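Local coordinates for protein carboxypeptidase A (Helicoverpa armigera, PDB 1JQG) that probably removes C-terminal residues from peptides as a zinc-dependent metallocarboxypeptidase, and is held here as its proenzyme, at residues H24-V29 / E89-Q94. Sequence-based numbering, arbitrary orientation.
Sequences HAVYQV and ENVKEQ
V91 meets H24 through both its backbone and its side chain. V91 N donates to H24 O at 2.9 Å. The bond is nearly straight, 165° at the hydrogen, and is the one hydrogen bond between 24-29 and 89-94. H24 O also receives a CA-H...O contact from N90 CA at 3.4 Å.

The tight part is apolar, and V26 and V91 are buried there. The side chains of V26 and V91 cross at about a right angle, with V26 CG2 3.4 Å from V91 CG1. V91 CG1 is anti to its own carbonyl carbon (chi1 -61°), which sets CG1 against V26 and CG2 against H24. V91 CG2 lies 3.7 Å from H24 CB. L64 of strand 61-65 also packs on H24, V26 and V91. Replacing V91 with alanine removes both methyl branches and would probably leave a gap beside V26 CG2 and H24 CB.

The other side is looser, though A25 itself is buried: A25 CB rests 3.7 Å from E89 O. E89 is exposed, and its CB points away from 24-29. The imidazole of H24 turns off, to an edge-to-face contact with Y21. N90 OD1 accepts from G23 N, and more weakly from K92 N at 3.3 Å, a capping bond.

The arrangement joins the start of inner strand 25-30 to the short loop between edge strand 83-88 and helix 92-108. It belongs to the open sandwich of the carboxypeptidase activation peptide, a four-stranded antiparallel sheet with packed helices, where the connecting helix leaves the sheet.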
loop_
_atom_site.group_PDB
_atom_site.type_symbol
_atom_site.label_atom_id
_atom_site.label_comp_id
_atom_site.label_asym_id
_atom_site.label_seq_id
_atom_site.Cartn_x
_atom_site.Cartn_y
_atom_site.Cartn_z
ATOM N N HIS A 24 22.605 9.240 1.798
ATOM C CA HIS A 24 21.981 7.935 1.991
ATOM C C HIS A 24 22.174 7.061 0.743
ATOM O O HIS A 24 21.953 7.517 -0.376
ATOM C CB HIS A 24 20.508 8.101 2.321
ATOM C CG HIS A 24 20.193 8.451 3.722
ATOM N ND1 HIS A 24 20.973 9.335 4.441
ATOM C CD2 HIS A 24 19.210 8.067 4.575
ATOM C CE1 HIS A 24 20.488 9.489 5.670
ATOM N NE2 HIS A 24 19.410 8.720 5.759
ATOM N N ALA A 25 22.574 5.805 0.952
ATOM C CA ALA A 25 22.779 4.876 -0.151
ATOM C C ALA A 25 21.847 3.655 -0.089
ATOM O O ALA A 25 21.470 3.088 0.937
ATOM C CB ALA A 25 24.194 4.329 -0.181
ATOM N N VAL A 26 21.468 3.186 -1.278
ATOM C CA VAL A 26 20.626 2.018 -1.437
ATOM C C VAL A 26 21.502 0.816 -1.744
ATOM O O VAL A 26 22.303 0.869 -2.688
ATOM C CB VAL A 26 19.573 2.208 -2.564
ATOM C CG1 VAL A 26 18.847 0.909 -2.889
ATOM C CG2 VAL A 26 18.553 3.241 -2.091
ATOM N N TYR A 27 21.345 -0.222 -0.938
ATOM C CA TYR A 27 22.125 -1.438 -1.114
ATOM C C TYR A 27 21.222 -2.585 -1.561
ATOM O O TYR A 27 20.003 -2.606 -1.318
ATOM C CB TYR A 27 22.852 -1.796 0.173
ATOM C CG TYR A 27 24.081 -0.966 0.486
ATOM C CD1 TYR A 27 23.964 0.189 1.246
ATOM C CD2 TYR A 27 25.352 -1.346 0.061
ATOM C CE1 TYR A 27 25.085 0.939 1.578
ATOM C CE2 TYR A 27 26.468 -0.584 0.355
ATOM C CZ TYR A 27 26.324 0.556 1.121
ATOM O OH TYR A 27 27.407 1.319 1.435
ATOM N N GLN A 28 21.811 -3.559 -2.228
ATOM C CA GLN A 28 21.123 -4.781 -2.626
ATOM C C GLN A 28 21.783 -5.964 -1.916
ATOM O O GLN A 28 22.953 -6.235 -2.192
ATOM C CB GLN A 28 21.132 -4.873 -4.145
ATOM C CG GLN A 28 20.525 -6.143 -4.686
ATOM C CD GLN A 28 20.788 -6.328 -6.177
ATOM O OE1 GLN A 28 21.476 -7.302 -6.542
ATOM N NE2 GLN A 28 20.247 -5.405 -6.967
ATOM N N VAL A 29 21.077 -6.566 -0.961
ATOM C CA VAL A 29 21.624 -7.694 -0.219
ATOM C C VAL A 29 21.178 -9.015 -0.834
ATOM O O VAL A 29 19.997 -9.182 -1.060
ATOM C CB VAL A 29 21.257 -7.658 1.273
ATOM C CG1 VAL A 29 21.731 -6.296 1.799
ATOM C CG2 VAL A 29 19.781 -7.802 1.574
ATOM N N GLU A 89 24.471 5.590 -4.645
ATOM C CA GLU A 89 25.388 6.154 -3.659
ATOM C C GLU A 89 24.768 7.325 -2.912
ATOM O O GLU A 89 25.081 7.532 -1.740
ATOM C CB GLU A 89 26.710 6.558 -4.331
ATOM C CG GLU A 89 27.785 6.961 -3.321
ATOM C CD GLU A 89 29.140 7.167 -3.989
ATOM O OE1 GLU A 89 29.881 6.158 -3.983
ATOM O OE2 GLU A 89 29.432 8.278 -4.488
ATOM N N ASN A 90 23.940 8.109 -3.614
ATOM C CA ASN A 90 23.238 9.219 -2.961
ATOM C C ASN A 90 21.818 9.312 -3.500
ATOM O O ASN A 90 21.640 9.800 -4.611
ATOM C CB ASN A 90 23.994 10.517 -3.192
ATOM C CG ASN A 90 23.482 11.670 -2.344
ATOM O OD1 ASN A 90 22.576 11.584 -1.506
ATOM N ND2 ASN A 90 24.070 12.835 -2.560
ATOM N N VAL A 91 20.841 8.843 -2.735
ATOM C CA VAL A 91 19.442 8.883 -3.114
ATOM C C VAL A 91 18.845 10.281 -3.294
ATOM O O VAL A 91 17.762 10.442 -3.855
ATOM C CB VAL A 91 18.529 8.106 -2.129
ATOM C CG1 VAL A 91 18.855 6.638 -2.036
ATOM C CG2 VAL A 91 18.606 8.751 -0.749
ATOM N N LYS A 92 19.539 11.310 -2.872
ATOM C CA LYS A 92 19.092 12.681 -2.979
ATOM C C LYS A 92 18.874 13.070 -4.431
ATOM O O LYS A 92 17.842 13.657 -4.761
ATOM C CB LYS A 92 20.076 13.653 -2.345
ATOM C CG LYS A 92 19.586 15.085 -2.274
ATOM C CD LYS A 92 20.559 15.956 -1.516
ATOM C CE LYS A 92 20.053 17.370 -1.349
ATOM N NZ LYS A 92 20.882 17.988 -0.266
ATOM N N GLU A 93 19.782 12.636 -5.299
ATOM C CA GLU A 93 19.699 12.898 -6.722
ATOM C C GLU A 93 18.472 12.288 -7.368
ATOM O O GLU A 93 17.874 12.868 -8.271
ATOM C CB GLU A 93 20.948 12.359 -7.419
ATOM C CG GLU A 93 22.245 13.029 -6.993
ATOM C CD GLU A 93 23.434 12.476 -7.747
ATOM O OE1 GLU A 93 24.419 12.018 -7.127
ATOM O OE2 GLU A 93 23.362 12.509 -9.003
ATOM N N GLN A 94 18.043 11.136 -6.889
ATOM C CA GLN A 94 16.864 10.462 -7.396
ATOM C C GLN A 94 15.599 11.174 -6.927
ATOM O O GLN A 94 14.611 11.276 -7.653
ATOM C CB GLN A 94 16.835 8.998 -6.962
ATOM C CG GLN A 94 17.920 8.140 -7.562
ATOM C CD GLN A 94 17.734 6.661 -7.344
ATOM O OE1 GLN A 94 17.135 6.179 -6.376
ATOM N NE2 GLN A 94 18.299 5.920 -8.315
#